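Local coordinates for protein histone-lysine N-methyltransferase family member SUVH9 (Arabidopsis thaliana, PDB 4NJ5) that plays a role in gene silencing, lacks methyltransferase activity and may bind methylated DNA to recruit RNA polymerase V to chromatin, at residues G81-F86 / V190-G195; E173-R178 / D194-I199. All blocks are in the same frame, centred on the assembly; numbering follows the deposited sequence.

Contact 1 of 2, residues G81-F86 / V190-G195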
loop_
_atom_site.group_PDB
_atom_site.type_symbol
_atom_site.label_atom_id
_atom_site.label_comp_id
_atom_site.label_asym_id
_atom_site.label_seq_id
_atom_site.Cartn_x
_atom_site.Cartn_y
_atom_site.Cartn_z
ATOM N N GLY A 81 -3.851 -4.807 11.354
ATOM C CA GLY A 81 -4.428 -4.412 10.086
ATOM C C GLY A 81 -3.382 -4.043 9.056
ATOM O O GLY A 81 -3.697 -3.890 7.876
ATOM N N ASP A 82 -2.139 -3.887 9.500
ATOM C CA ASP A 82 -1.039 -3.663 8.571
ATOM C C ASP A 82 -0.952 -4.841 7.610
ATOM O O ASP A 82 -1.089 -5.993 8.019
ATOM C CB ASP A 82 0.286 -3.486 9.311
ATOM C CG ASP A 82 0.381 -2.157 10.029
ATOM O OD1 ASP A 82 -0.476 -1.282 9.779
ATOM O OD2 ASP A 82 1.318 -1.980 10.838
ATOM N N ILE A 83 -0.747 -4.541 6.331
ATOM C CA ILE A 83 -0.640 -5.577 5.311
ATOM C C ILE A 83 0.785 -5.713 4.793
ATOM O O ILE A 83 1.555 -4.749 4.783
ATOM C CB ILE A 83 -1.577 -5.317 4.118
ATOM C CG1 ILE A 83 -1.305 -3.933 3.520
ATOM C CG2 ILE A 83 -3.030 -5.464 4.543
ATOM C CD1 ILE A 83 -2.047 -3.670 2.227
ATOM N N PHE A 84 1.116 -6.926 4.363
ATOM C CA PHE A 84 2.437 -7.250 3.842
ATOM C C PHE A 84 2.274 -8.195 2.658
ATOM O O PHE A 84 1.275 -8.908 2.564
ATOM C CB PHE A 84 3.290 -7.890 4.938
ATOM C CG PHE A 84 3.413 -7.041 6.167
ATOM C CD1 PHE A 84 2.487 -7.141 7.192
ATOM C CD2 PHE A 84 4.443 -6.123 6.289
ATOM C CE1 PHE A 84 2.590 -6.345 8.316
ATOM C CE2 PHE A 84 4.554 -5.328 7.413
ATOM C CZ PHE A 84 3.626 -5.439 8.427
ATOM N N PHE A 85 3.250 -8.206 1.755
ATOM C CA PHE A 85 3.111 -8.971 0.516
ATOM C C PHE A 85 4.057 -10.162 0.408
ATOM O O PHE A 85 3.911 -10.996 -0.482
ATOM C CB PHE A 85 3.289 -8.054 -0.690
ATOM C CG PHE A 85 2.326 -6.909 -0.717
ATOM C CD1 PHE A 85 0.974 -7.133 -0.919
ATOM C CD2 PHE A 85 2.769 -5.607 -0.541
ATOM C CE1 PHE A 85 0.078 -6.078 -0.947
ATOM C CE2 PHE A 85 1.881 -4.546 -0.571
ATOM C CZ PHE A 85 0.532 -4.782 -0.773
ATOM N N PHE A 86 5.027 -10.235 1.310
ATOM C CA PHE A 86 6.012 -11.304 1.274
ATOM C C PHE A 86 6.310 -11.816 2.675
ATOM O O PHE A 86 6.237 -11.064 3.650
ATOM C CB PHE A 86 7.311 -10.817 0.622
ATOM C CG PHE A 86 7.132 -10.259 -0.763
ATOM C CD1 PHE A 86 7.028 -8.891 -0.964
ATOM C CD2 PHE A 86 7.079 -11.099 -1.867
ATOM C CE1 PHE A 86 6.871 -8.369 -2.236
ATOM C CE2 PHE A 86 6.922 -10.583 -3.147
ATOM C CZ PHE A 86 6.818 -9.215 -3.331
ATOM N N VAL A 190 -1.481 -11.700 0.186
ATOM C CA VAL A 190 -1.426 -10.634 1.174
ATOM C C VAL A 190 -1.296 -11.226 2.581
ATOM O O VAL A 190 -2.041 -12.139 2.948
ATOM C CB VAL A 190 -2.689 -9.740 1.098
ATOM C CG1 VAL A 190 -2.801 -8.850 2.325
ATOM C CG2 VAL A 190 -2.677 -8.907 -0.176
ATOM N N TYR A 191 -0.337 -10.719 3.354
ATOM C CA TYR A 191 -0.214 -11.088 4.764
ATOM C C TYR A 191 -0.697 -9.946 5.641
ATOM O O TYR A 191 -0.237 -8.811 5.508
ATOM C CB TYR A 191 1.229 -11.466 5.126
ATOM C CG TYR A 191 1.721 -12.669 4.368
ATOM C CD1 TYR A 191 1.182 -13.925 4.605
ATOM C CD2 TYR A 191 2.704 -12.548 3.398
ATOM C CE1 TYR A 191 1.612 -15.029 3.900
ATOM C CE2 TYR A 191 3.144 -13.645 2.691
ATOM C CZ TYR A 191 2.592 -14.884 2.941
ATOM O OH TYR A 191 3.026 -15.981 2.236
ATOM N N VAL A 192 -1.636 -10.246 6.531
ATOM C CA VAL A 192 -2.190 -9.222 7.402
ATOM C C VAL A 192 -2.024 -9.597 8.872
ATOM O O VAL A 192 -2.244 -10.739 9.268
ATOM C CB VAL A 192 -3.670 -8.920 7.062
ATOM C CG1 VAL A 192 -4.536 -10.160 7.238
ATOM C CG2 VAL A 192 -4.187 -7.763 7.908
ATOM N N TYR A 193 -1.604 -8.628 9.675
ATOM C CA TYR A 193 -1.420 -8.850 11.100
ATOM C C TYR A 193 -2.760 -8.726 11.822
ATOM O O TYR A 193 -3.427 -7.702 11.725
ATOM C CB TYR A 193 -0.399 -7.853 11.642
ATOM C CG TYR A 193 -0.225 -7.885 13.139
ATOM C CD1 TYR A 193 0.143 -9.054 13.792
ATOM C CD2 TYR A 193 -0.404 -6.735 13.901
ATOM C CE1 TYR A 193 0.312 -9.082 15.165
ATOM C CE2 TYR A 193 -0.237 -6.754 15.272
ATOM C CZ TYR A 193 0.123 -7.928 15.898
ATOM O OH TYR A 193 0.286 -7.950 17.261
ATOM N N ASP A 194 -3.158 -9.779 12.531
ATOM C CA ASP A 194 -4.446 -9.791 13.222
ATOM C C ASP A 194 -4.325 -9.625 14.736
ATOM O O ASP A 194 -5.317 -9.735 15.455
ATOM C CB ASP A 194 -5.231 -11.070 12.906
ATOM C CG ASP A 194 -5.979 -10.991 11.585
ATOM O OD1 ASP A 194 -6.217 -9.865 11.093
ATOM O OD2 ASP A 194 -6.339 -12.060 11.046
ATOM N N GLY A 195 -3.116 -9.372 15.222
ATOM C CA GLY A 195 -2.928 -9.103 16.636
ATOM C C GLY A 195 -2.538 -10.298 17.488
ATOM O O GLY A 195 -1.882 -11.235 17.020
#
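F84 and Y191 form an antiparallel hydrogen-bonded pair, each backbone N-H reaching the other's carbonyl oxygen. F84 CB and Y191 CB meet at 4.1 Å on one face of the sheet. The F84 ring brings its edge to the neighbouring strand, with CD1 3.6 Å from Y191 O. The Y191 ring takes another course, lying obliquely past the backbone that leaves the strand, where its CE2 is 3.7 Å from F86 C. F86 N sits in the plane of this ring, at its edge. An alanine in place of Y191 lacks the ring that lies along F85 and F86, and a gap would probably open there, beside the start of helix 87-92, with R87 losing a neighbour. On the face carrying I83 and V192, the I83 CG2 methyl touches two valines, 4.1 Å from V190 CG1 and 4.2 Å from V192 CG2. V192 has CG2 anti to its backbone N, which sets that methyl 3.6 Å from D82 O. The F85 ring turns its edge to V190, CE1 lying 4.0 Å from V190 CG2.

The pairing adds the short strand 83-84 to the long strand 190-206 in the curled mixed sheet of the SRA domain. At its start G81 and D82 together face Y193: G81 N donates to Y193 O at 2.9 Å, while Y193 N donates to D82 O. With G81 at a positive phi of 104°, this is the geometry of a G1 beta bulge. Further out, the D82 carboxylate forms a salt bridge with R13 of helix 8-35, whose R20 donates to I83 O. The F84 ring packs on L90 of helix 87-92, and F86 on Y23. E89 accepts a hydrogen bond from F85 N, holding the backbone where the strand gives way to that helix.

Contact 2 of 2, residues E173-R178 / D194-I199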
loop_
_atom_site.group_PDB
_atom_site.type_symbol
_atom_site.label_atom_id
_atom_site.label_comp_id
_atom_site.label_asym_id
_atom_site.label_seq_id
_atom_site.Cartn_x
_atom_site.Cartn_y
_atom_site.Cartn_z
ATOM N N GLU A 173 1.507 -14.405 25.004
ATOM C CA GLU A 173 0.886 -13.681 23.909
ATOM C C GLU A 173 1.524 -14.111 22.598
ATOM O O GLU A 173 2.732 -13.963 22.413
ATOM C CB GLU A 173 1.097 -12.181 24.080
ATOM C CG GLU A 173 0.163 -11.509 25.057
ATOM C CD GLU A 173 0.493 -10.039 25.254
ATOM O OE1 GLU A 173 1.692 -9.698 25.340
ATOM O OE2 GLU A 173 -0.446 -9.216 25.313
ATOM N N VAL A 174 0.711 -14.631 21.686
ATOM C CA VAL A 174 1.202 -15.085 20.389
ATOM C C VAL A 174 0.681 -14.205 19.255
ATOM O O VAL A 174 -0.522 -13.991 19.130
ATOM C CB VAL A 174 0.796 -16.546 20.129
ATOM C CG1 VAL A 174 1.164 -16.963 18.717
ATOM C CG2 VAL A 174 1.435 -17.471 21.160
ATOM N N ARG A 175 1.590 -13.693 18.430
ATOM C CA ARG A 175 1.192 -12.937 17.248
ATOM C C ARG A 175 0.632 -13.869 16.177
ATOM O O ARG A 175 1.192 -14.933 15.908
ATOM C CB ARG A 175 2.369 -12.133 16.686
ATOM C CG ARG A 175 2.887 -11.052 17.628
ATOM C CD ARG A 175 3.985 -10.217 16.983
ATOM N NE ARG A 175 5.195 -10.991 16.720
ATOM C CZ ARG A 175 6.175 -11.175 17.602
ATOM N NH1 ARG A 175 6.090 -10.649 18.816
ATOM N NH2 ARG A 175 7.241 -11.892 17.271
ATOM N N VAL A 176 -0.489 -13.474 15.587
ATOM C CA VAL A 176 -1.069 -14.214 14.476
ATOM C C VAL A 176 -1.011 -13.378 13.204
ATOM O O VAL A 176 -1.527 -12.260 13.161
ATOM C CB VAL A 176 -2.534 -14.596 14.751
ATOM C CG1 VAL A 176 -3.213 -15.061 13.467
ATOM C CG2 VAL A 176 -2.606 -15.668 15.825
ATOM N N ILE A 177 -0.368 -13.917 12.175
ATOM C CA ILE A 177 -0.362 -13.273 10.870
ATOM C C ILE A 177 -1.102 -14.158 9.879
ATOM O O ILE A 177 -0.730 -15.317 9.664
ATOM C CB ILE A 177 1.058 -13.005 10.339
ATOM C CG1 ILE A 177 1.776 -11.956 11.192
ATOM C CG2 ILE A 177 0.992 -12.533 8.887
ATOM C CD1 ILE A 177 2.443 -12.507 12.440
ATOM N N ARG A 178 -2.158 -13.618 9.281
ATOM C CA ARG A 178 -2.951 -14.398 8.347
ATOM C C ARG A 178 -2.488 -14.207 6.908
ATOM O O ARG A 178 -2.232 -13.086 6.466
ATOM C CB ARG A 178 -4.447 -14.107 8.505
ATOM C CG ARG A 178 -5.256 -15.356 8.845
ATOM C CD ARG A 178 -6.732 -15.073 9.037
ATOM N NE ARG A 178 -7.032 -14.564 10.372
ATOM C CZ ARG A 178 -7.600 -15.278 11.340
ATOM N NH1 ARG A 178 -7.836 -14.722 12.521
ATOM N NH2 ARG A 178 -7.939 -16.543 11.131
ATOM N N ASP A 194 -3.158 -9.779 12.531
ATOM C CA ASP A 194 -4.446 -9.791 13.222
ATOM C C ASP A 194 -4.325 -9.625 14.736
ATOM O O ASP A 194 -5.317 -9.735 15.455
ATOM C CB ASP A 194 -5.231 -11.070 12.906
ATOM C CG ASP A 194 -5.979 -10.991 11.585
ATOM O OD1 ASP A 194 -6.217 -9.865 11.093
ATOM O OD2 ASP A 194 -6.339 -12.060 11.046
ATOM N N GLY A 195 -3.116 -9.372 15.222
ATOM C CA GLY A 195 -2.928 -9.103 16.636
ATOM C C GLY A 195 -2.538 -10.298 17.488
ATOM O O GLY A 195 -1.882 -11.235 17.020
ATOM N N LEU A 196 -2.960 -10.263 18.749
ATOM C CA LEU A 196 -2.501 -11.217 19.751
ATOM C C LEU A 196 -3.563 -12.240 20.141
ATOM O O LEU A 196 -4.728 -11.906 20.343
ATOM C CB LEU A 196 -2.006 -10.473 20.993
ATOM C CG LEU A 196 -0.897 -9.455 20.718
ATOM C CD1 LEU A 196 -0.531 -8.680 21.974
ATOM C CD2 LEU A 196 0.323 -10.157 20.134
ATOM N N PHE A 197 -3.135 -13.491 20.244
ATOM C CA PHE A 197 -3.997 -14.599 20.614
ATOM C C PHE A 197 -3.304 -15.361 21.732
ATOM O O PHE A 197 -2.090 -15.275 21.884
ATOM C CB PHE A 197 -4.190 -15.542 19.422
ATOM C CG PHE A 197 -5.141 -15.031 18.368
ATOM C CD1 PHE A 197 -4.836 -13.908 17.612
ATOM C CD2 PHE A 197 -6.325 -15.703 18.109
ATOM C CE1 PHE A 197 -5.703 -13.456 16.632
ATOM C CE2 PHE A 197 -7.200 -15.253 17.140
ATOM C CZ PHE A 197 -6.888 -14.128 16.397
ATOM N N ARG A 198 -4.067 -16.111 22.515
ATOM C CA ARG A 198 -3.466 -16.999 23.504
ATOM C C ARG A 198 -3.857 -18.439 23.227
ATOM O O ARG A 198 -4.972 -18.711 22.788
ATOM C CB ARG A 198 -3.852 -16.600 24.932
ATOM C CG ARG A 198 -2.879 -15.624 25.569
ATOM C CD ARG A 198 -3.081 -15.513 27.071
ATOM N NE ARG A 198 -2.274 -14.432 27.630
ATOM C CZ ARG A 198 -2.709 -13.187 27.794
ATOM N NH1 ARG A 198 -3.950 -12.868 27.451
ATOM N NH2 ARG A 198 -1.908 -12.262 28.304
ATOM N N ILE A 199 -2.926 -19.357 23.467
ATOM C CA ILE A 199 -3.196 -20.774 23.284
ATOM C C ILE A 199 -3.835 -21.289 24.561
ATOM O O ILE A 199 -3.219 -21.256 25.623
ATOM C CB ILE A 199 -1.906 -21.563 22.993
ATOM C CG1 ILE A 199 -1.080 -20.860 21.912
ATOM C CG2 ILE A 199 -2.236 -22.986 22.571
ATOM C CD1 ILE A 199 0.316 -21.415 21.754
#
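R178 and D194 meet at about a right angle, their guanidinium and carboxylate planes 50° apart. R178 NE approaches D194 OD2 at 2.7 Å in a nearly straight bond, the oxygen lying in the guanidinium plane; NH1 adds a weak bond to the same oxygen. The bend in the arginine at chi3 (-82°) turns this edge to the acid. NH1 has a second acidic partner in D135, and D194 OD2 also bonds S229, so the pair belongs to a larger polar cluster. Beside it V176 crosses the F197 ring obliquely, with CG2 3.4 Å from CD1 of F197. On the face carrying R175 and L196, these two side chains run side by side, R175 CG touching L196 CD2 at 3.7 Å, while the guanidinium of R175 continues to the carbonyls of G73, I71 and L95. L196 CD1 abuts the E173 carboxylate. E173 CG lies over one face of the R198 guanidinium, whose NE bonds G171 O. V174 and F197 exchange two backbone bonds, but V176 spans two residues, accepting from D194 N and donating to G195 O. This is a beta bulge in an antiparallel hairpin of the SRA domain.

How the contacts relate
Downstream of helix 8-35 the chain enters 81-86, then builds other strands of the same SRA sheet before reaching 173-178. It turns back into strand 190-206, whose first residues close the long loop of contact 1 across 103 intervening residues. The same strand runs on through D194 and G195, common to both contacts, into the second half of contact 2, which closes a short hairpin loop of 15 residues. The two connections therefore cross instead of nesting. Strand 190-206 lies between strands 83-84 and 174-180, and V192 O takes a probable hydrogen bond from R178 N, joining the helix-covered edge to the hairpin.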